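Local coordinates for thymidylate synthase A (PDB 1BKP), which catalyses the reductive methylation of dUMP to dTMP with 5,10-methylenetetrahydrofolate as methyl donor and reductant, working as a homodimer, at residues V62-W75 and P189-M201. Residues are numbered along the deposited sequence; the frame is centred on the assembly and turned at random.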
loop_
_atom_site.group_PDB
_atom_site.type_symbol
_atom_site.label_atom_id
_atom_site.label_comp_id
_atom_site.label_asym_id
_atom_site.label_seq_id
_atom_site.Cartn_x
_atom_site.Cartn_y
_atom_site.Cartn_z
ATOM N N VAL A 62 -5.032 -9.494 -24.063
ATOM C CA VAL A 62 -5.675 -8.971 -22.845
ATOM C C VAL A 62 -6.947 -8.279 -23.325
ATOM O O VAL A 62 -6.920 -7.584 -24.363
ATOM C CB VAL A 62 -4.744 -7.943 -22.153
ATOM C CG1 VAL A 62 -5.500 -7.172 -21.043
ATOM C CG2 VAL A 62 -3.516 -8.721 -21.502
ATOM N N ALA A 63 -7.958 -8.251 -22.472
ATOM C CA ALA A 63 -9.249 -7.660 -22.901
ATOM C C ALA A 63 -9.142 -6.158 -22.690
ATOM O O ALA A 63 -9.771 -5.638 -21.820
ATOM C CB ALA A 63 -10.320 -8.228 -22.021
ATOM N N TRP A 64 -8.356 -5.480 -23.516
ATOM C CA TRP A 64 -8.098 -4.086 -23.330
ATOM C C TRP A 64 -9.268 -3.143 -23.324
ATOM O O TRP A 64 -9.266 -2.229 -22.574
ATOM C CB TRP A 64 -7.020 -3.654 -24.310
ATOM C CG TRP A 64 -7.507 -3.556 -25.750
ATOM C CD1 TRP A 64 -7.533 -4.576 -26.705
ATOM C CD2 TRP A 64 -7.968 -2.372 -26.394
ATOM N NE1 TRP A 64 -7.984 -4.058 -27.914
ATOM C CE2 TRP A 64 -8.247 -2.711 -27.748
ATOM C CE3 TRP A 64 -8.184 -1.031 -25.964
ATOM C CZ2 TRP A 64 -8.718 -1.764 -28.648
ATOM C CZ3 TRP A 64 -8.643 -0.090 -26.865
ATOM C CH2 TRP A 64 -8.907 -0.468 -28.200
ATOM N N LYS A 65 -10.237 -3.317 -24.211
ATOM C CA LYS A 65 -11.435 -2.455 -24.251
ATOM C C LYS A 65 -12.269 -2.561 -22.987
ATOM O O LYS A 65 -12.736 -1.561 -22.475
ATOM C CB LYS A 65 -12.282 -2.821 -25.450
ATOM C CG LYS A 65 -11.776 -2.258 -26.749
ATOM C CD LYS A 65 -12.959 -2.188 -27.757
ATOM C CE LYS A 65 -12.517 -1.953 -29.177
ATOM N NZ LYS A 65 -13.615 -2.225 -30.129
ATOM N N THR A 66 -12.586 -3.792 -22.562
ATOM C CA THR A 66 -13.313 -4.063 -21.319
ATOM C C THR A 66 -12.575 -3.426 -20.115
ATOM O O THR A 66 -13.210 -2.838 -19.253
ATOM C CB THR A 66 -13.336 -5.538 -21.082
ATOM O OG1 THR A 66 -13.975 -6.092 -22.231
ATOM C CG2 THR A 66 -14.098 -5.897 -19.810
ATOM N N ALA A 67 -11.252 -3.476 -20.119
ATOM C CA ALA A 67 -10.486 -2.854 -19.003
ATOM C C ALA A 67 -10.705 -1.359 -18.945
ATOM O O ALA A 67 -10.864 -0.804 -17.821
ATOM C CB ALA A 67 -8.992 -3.171 -19.174
ATOM N N ILE A 68 -10.652 -0.681 -20.126
ATOM C CA ILE A 68 -10.929 0.746 -20.166
ATOM C C ILE A 68 -12.364 1.066 -19.818
ATOM O O ILE A 68 -12.625 2.042 -19.101
ATOM C CB ILE A 68 -10.504 1.367 -21.477
ATOM C CG1 ILE A 68 -9.016 1.121 -21.596
ATOM C CG2 ILE A 68 -10.863 2.847 -21.561
ATOM C CD1 ILE A 68 -8.422 1.583 -22.973
ATOM N N LYS A 69 -13.309 0.236 -20.264
ATOM C CA LYS A 69 -14.713 0.493 -19.856
ATOM C C LYS A 69 -14.937 0.469 -18.350
ATOM O O LYS A 69 -15.658 1.379 -17.819
ATOM C CB LYS A 69 -15.724 -0.416 -20.593
ATOM C CG LYS A 69 -15.878 -0.081 -22.073
ATOM C CD LYS A 69 -16.619 -1.226 -22.748
ATOM C CE LYS A 69 -16.912 -0.898 -24.195
ATOM N NZ LYS A 69 -17.513 -2.077 -24.874
ATOM N N GLU A 70 -14.398 -0.581 -17.680
ATOM C CA GLU A 70 -14.530 -0.725 -16.219
ATOM C C GLU A 70 -13.792 0.425 -15.567
ATOM O O GLU A 70 -14.303 1.009 -14.631
ATOM C CB GLU A 70 -13.921 -2.034 -15.761
ATOM C CG GLU A 70 -14.060 -2.290 -14.313
ATOM C CD GLU A 70 -13.251 -3.509 -13.958
ATOM O OE1 GLU A 70 -13.729 -4.616 -14.266
ATOM O OE2 GLU A 70 -12.080 -3.353 -13.600
ATOM N N LEU A 71 -12.623 0.791 -16.085
ATOM C CA LEU A 71 -11.921 1.985 -15.507
ATOM C C LEU A 71 -12.807 3.234 -15.539
ATOM O O LEU A 71 -12.943 3.933 -14.546
ATOM C CB LEU A 71 -10.624 2.233 -16.276
ATOM C CG LEU A 71 -9.772 3.373 -15.670
ATOM C CD1 LEU A 71 -9.072 2.873 -14.386
ATOM C CD2 LEU A 71 -8.788 3.850 -16.716
ATOM N N LEU A 72 -13.479 3.517 -16.673
ATOM C CA LEU A 72 -14.324 4.731 -16.766
ATOM C C LEU A 72 -15.539 4.696 -15.834
ATOM O O LEU A 72 -15.897 5.693 -15.227
ATOM C CB LEU A 72 -14.802 4.951 -18.214
ATOM C CG LEU A 72 -13.646 5.153 -19.227
ATOM C CD1 LEU A 72 -14.208 5.093 -20.739
ATOM C CD2 LEU A 72 -13.029 6.547 -18.933
ATOM N N TRP A 73 -16.112 3.513 -15.670
ATOM C CA TRP A 73 -17.283 3.307 -14.831
ATOM C C TRP A 73 -16.839 3.669 -13.372
ATOM O O TRP A 73 -17.587 4.289 -12.609
ATOM C CB TRP A 73 -17.654 1.804 -14.885
ATOM C CG TRP A 73 -18.754 1.369 -13.987
ATOM C CD1 TRP A 73 -19.998 1.900 -13.905
ATOM C CD2 TRP A 73 -18.723 0.285 -13.037
ATOM N NE1 TRP A 73 -20.760 1.224 -12.962
ATOM C CE2 TRP A 73 -20.003 0.212 -12.440
ATOM C CE3 TRP A 73 -17.754 -0.632 -12.652
ATOM C CZ2 TRP A 73 -20.321 -0.740 -11.486
ATOM C CZ3 TRP A 73 -18.079 -1.602 -11.678
ATOM C CH2 TRP A 73 -19.320 -1.647 -11.125
ATOM N N ILE A 74 -15.718 3.103 -12.917
ATOM C CA ILE A 74 -15.246 3.399 -11.558
ATOM C C ILE A 74 -14.723 4.865 -11.328
ATOM O O ILE A 74 -15.157 5.578 -10.347
ATOM C CB ILE A 74 -14.083 2.426 -11.177
ATOM C CG1 ILE A 74 -14.571 0.919 -11.211
ATOM C CG2 ILE A 74 -13.546 2.714 -9.707
ATOM C CD1 ILE A 74 -13.252 -0.051 -11.320
ATOM N N TRP A 75 -13.814 5.304 -12.186
ATOM C CA TRP A 75 -13.127 6.590 -11.996
ATOM C C TRP A 75 -13.747 7.835 -12.627
ATOM O O TRP A 75 -13.619 8.909 -12.052
ATOM C CB TRP A 75 -11.700 6.498 -12.547
ATOM C CG TRP A 75 -10.751 5.728 -11.605
ATOM C CD1 TRP A 75 -10.655 4.350 -11.394
ATOM C CD2 TRP A 75 -9.850 6.350 -10.684
ATOM N NE1 TRP A 75 -9.735 4.108 -10.383
ATOM C CE2 TRP A 75 -9.217 5.307 -9.937
ATOM C CE3 TRP A 75 -9.504 7.687 -10.431
ATOM C CZ2 TRP A 75 -8.252 5.572 -8.954
ATOM C CZ3 TRP A 75 -8.516 7.953 -9.431
ATOM C CH2 TRP A 75 -7.913 6.902 -8.720
ATOM N N PRO A 189 -3.088 -9.317 -15.473
ATOM C CA PRO A 189 -2.831 -8.595 -16.764
ATOM C C PRO A 189 -3.819 -7.526 -17.089
ATOM O O PRO A 189 -3.452 -6.435 -17.545
ATOM C CB PRO A 189 -2.771 -9.726 -17.816
ATOM C CG PRO A 189 -2.396 -11.018 -16.991
ATOM C CD PRO A 189 -3.208 -10.798 -15.690
ATOM N N PHE A 190 -5.085 -7.778 -16.766
ATOM C CA PHE A 190 -6.175 -6.819 -17.002
ATOM C C PHE A 190 -5.936 -5.554 -16.113
ATOM O O PHE A 190 -6.087 -4.414 -16.566
ATOM C CB PHE A 190 -7.425 -7.527 -16.574
ATOM C CG PHE A 190 -8.692 -6.776 -16.783
ATOM C CD1 PHE A 190 -9.424 -6.893 -17.999
ATOM C CD2 PHE A 190 -9.239 -6.054 -15.742
ATOM C CE1 PHE A 190 -10.668 -6.296 -18.111
ATOM C CE2 PHE A 190 -10.523 -5.436 -15.865
ATOM C CZ PHE A 190 -11.215 -5.567 -17.034
ATOM N N ASN A 191 -5.666 -5.772 -14.824
ATOM C CA ASN A 191 -5.470 -4.693 -13.836
ATOM C C ASN A 191 -4.224 -3.838 -14.077
ATOM O O ASN A 191 -4.304 -2.612 -14.023
ATOM C CB ASN A 191 -5.393 -5.314 -12.455
ATOM C CG ASN A 191 -6.747 -5.681 -11.903
ATOM O OD1 ASN A 191 -7.799 -5.029 -12.200
ATOM N ND2 ASN A 191 -6.754 -6.690 -11.081
ATOM N N VAL A 192 -3.123 -4.455 -14.548
ATOM C CA VAL A 192 -1.868 -3.752 -14.761
ATOM C C VAL A 192 -2.085 -2.802 -15.973
ATOM O O VAL A 192 -1.731 -1.598 -15.897
ATOM C CB VAL A 192 -0.781 -4.708 -15.048
ATOM C CG1 VAL A 192 0.499 -4.015 -15.541
ATOM C CG2 VAL A 192 -0.394 -5.448 -13.765
ATOM N N PHE A 193 -2.706 -3.322 -17.040
ATOM C CA PHE A 193 -2.968 -2.436 -18.223
ATOM C C PHE A 193 -3.911 -1.283 -17.868
ATOM O O PHE A 193 -3.618 -0.137 -18.111
ATOM C CB PHE A 193 -3.589 -3.276 -19.362
ATOM C CG PHE A 193 -4.039 -2.422 -20.556
ATOM C CD1 PHE A 193 -3.106 -1.852 -21.394
ATOM C CD2 PHE A 193 -5.399 -2.181 -20.805
ATOM C CE1 PHE A 193 -3.526 -1.041 -22.510
ATOM C CE2 PHE A 193 -5.829 -1.386 -21.888
ATOM C CZ PHE A 193 -4.915 -0.826 -22.732
ATOM N N GLN A 194 -4.975 -1.595 -17.136
ATOM C CA GLN A 194 -6.031 -0.664 -16.816
ATOM C C GLN A 194 -5.522 0.544 -16.021
ATOM O O GLN A 194 -5.856 1.673 -16.381
ATOM C CB GLN A 194 -7.071 -1.443 -16.039
ATOM C CG GLN A 194 -7.999 -0.724 -15.149
ATOM C CD GLN A 194 -8.984 -1.722 -14.462
ATOM O OE1 GLN A 194 -10.156 -1.844 -14.865
ATOM N NE2 GLN A 194 -8.499 -2.444 -13.502
ATOM N N TYR A 195 -4.653 0.329 -15.046
ATOM C CA TYR A 195 -4.150 1.472 -14.260
ATOM C C TYR A 195 -3.122 2.315 -14.993
ATOM O O TYR A 195 -2.972 3.547 -14.703
ATOM C CB TYR A 195 -3.759 1.069 -12.789
ATOM C CG TYR A 195 -4.988 1.124 -11.933
ATOM C CD1 TYR A 195 -5.937 0.047 -11.930
ATOM C CD2 TYR A 195 -5.263 2.278 -11.142
ATOM C CE1 TYR A 195 -7.113 0.113 -11.166
ATOM C CE2 TYR A 195 -6.430 2.384 -10.390
ATOM C CZ TYR A 195 -7.350 1.276 -10.414
ATOM O OH TYR A 195 -8.506 1.431 -9.680
ATOM N N ASN A 196 -2.403 1.702 -15.950
ATOM C CA ASN A 196 -1.474 2.512 -16.739
ATOM C C ASN A 196 -2.297 3.467 -17.661
ATOM O O ASN A 196 -1.938 4.668 -17.890
ATOM C CB ASN A 196 -0.561 1.593 -17.580
ATOM C CG ASN A 196 0.523 2.378 -18.263
ATOM O OD1 ASN A 196 0.378 2.656 -19.398
ATOM N ND2 ASN A 196 1.546 2.873 -17.509
ATOM N N VAL A 197 -3.435 2.976 -18.157
ATOM C CA VAL A 197 -4.303 3.867 -18.968
ATOM C C VAL A 197 -4.758 5.078 -18.089
ATOM O O VAL A 197 -4.639 6.226 -18.490
ATOM C CB VAL A 197 -5.544 3.096 -19.558
ATOM C CG1 VAL A 197 -6.419 4.075 -20.390
ATOM C CG2 VAL A 197 -4.992 2.042 -20.468
ATOM N N LEU A 198 -5.062 4.820 -16.817
ATOM C CA LEU A 198 -5.492 5.894 -15.954
ATOM C C LEU A 198 -4.301 6.909 -15.795
ATOM O O LEU A 198 -4.539 8.110 -15.754
ATOM C CB LEU A 198 -5.849 5.365 -14.563
ATOM C CG LEU A 198 -6.354 6.422 -13.575
ATOM C CD1 LEU A 198 -7.761 6.990 -14.039
ATOM C CD2 LEU A 198 -6.439 5.714 -12.162
ATOM N N GLN A 199 -3.065 6.411 -15.682
ATOM C CA GLN A 199 -1.920 7.291 -15.557
ATOM C C GLN A 199 -1.859 8.232 -16.759
ATOM O O GLN A 199 -1.591 9.470 -16.588
ATOM C CB GLN A 199 -0.620 6.521 -15.510
ATOM C CG GLN A 199 0.545 7.402 -15.114
ATOM C CD GLN A 199 1.828 6.614 -15.002
ATOM O OE1 GLN A 199 1.858 5.473 -15.413
ATOM N NE2 GLN A 199 2.914 7.233 -14.488
ATOM N N ARG A 200 -1.907 7.632 -17.962
ATOM C CA ARG A 200 -1.880 8.403 -19.216
ATOM C C ARG A 200 -3.020 9.395 -19.307
ATOM O O ARG A 200 -2.795 10.557 -19.731
ATOM C CB ARG A 200 -1.865 7.454 -20.426
ATOM C CG ARG A 200 -0.529 6.568 -20.404
ATOM C CD ARG A 200 -0.497 5.489 -21.492
ATOM N NE ARG A 200 0.715 4.711 -21.277
ATOM C CZ ARG A 200 1.774 4.747 -22.068
ATOM N NH1 ARG A 200 1.758 5.439 -23.226
ATOM N NH2 ARG A 200 2.807 4.027 -21.740
ATOM N N MET A 201 -4.235 9.026 -18.892
ATOM C CA MET A 201 -5.361 9.984 -18.942
ATOM C C MET A 201 -5.122 11.215 -18.073
ATOM O O MET A 201 -5.316 12.372 -18.510
ATOM C CB MET A 201 -6.626 9.341 -18.415
ATOM C CG MET A 201 -7.194 8.300 -19.483
ATOM S SD MET A 201 -8.485 7.301 -18.665
ATOM C CE MET A 201 -9.873 8.415 -18.497
#
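Ala-67 and Gln-194 mark the point where helices 64-75 and 189-201 come together, their axes 9.1 Å apart and crossing at -58°, with CA of Ala-67 5.4 Å from CA of Gln-194. The small methyl of Ala-67 is consistent with this close approach and lies over a face of the Phe-190 ring, CB 3.9 Å from the ring centroid in a CH-pi contact. With CG anti to the backbone N (chi1 -177°), Phe-190 reaches along helix 64-75, where Thr-66 CG2 and Glu-70 OE2 meet the edge of its ring. The other carboxylate oxygen of Glu-70, OE1, accepts a hydrogen bond from the indole of Trp-93. On the other flank of Ala-67, Phe-193 turns CE2 to Trp-64 CB at 3.5 Å and also touches Ile-68 CG1.

Leu-71 packs as a knob into the hole formed on helix 189-201 by Gln-194, Val-197, Leu-198 and Met-201, its CD2 3.9 Å from Leu-198 CB. Helix 189-201 is part of the long buried helix of the thymidylate synthase fold, and its residues Tyr-195 and Asn-196 touch Tyr-213 of the central sheet; helix 64-75 packs against it within the core. Asn-191, one turn before Tyr-195, is predicted to help bind dUMP at a site shared between the two subunits.

At the C-terminal end of helix 64-75, Leu-198 CD2 sits almost centrally over the six-membered ring of Trp-75, 3.6 Å from its centroid. The indole NE1 of Trp-75 donates a nearly straight hydrogen bond (163°) to Tyr-195 OH, 3.0 Å away and close to the indole plane. A phenylalanine in place of Trp-75 would probably leave the hydroxyl of Tyr-195 without its indole donor and Leu-198 CD2 with less ring to pack on. Nearby, Met-201 bends at its last torsion, bringing CE within 3.7 Å of Leu-72 CD2.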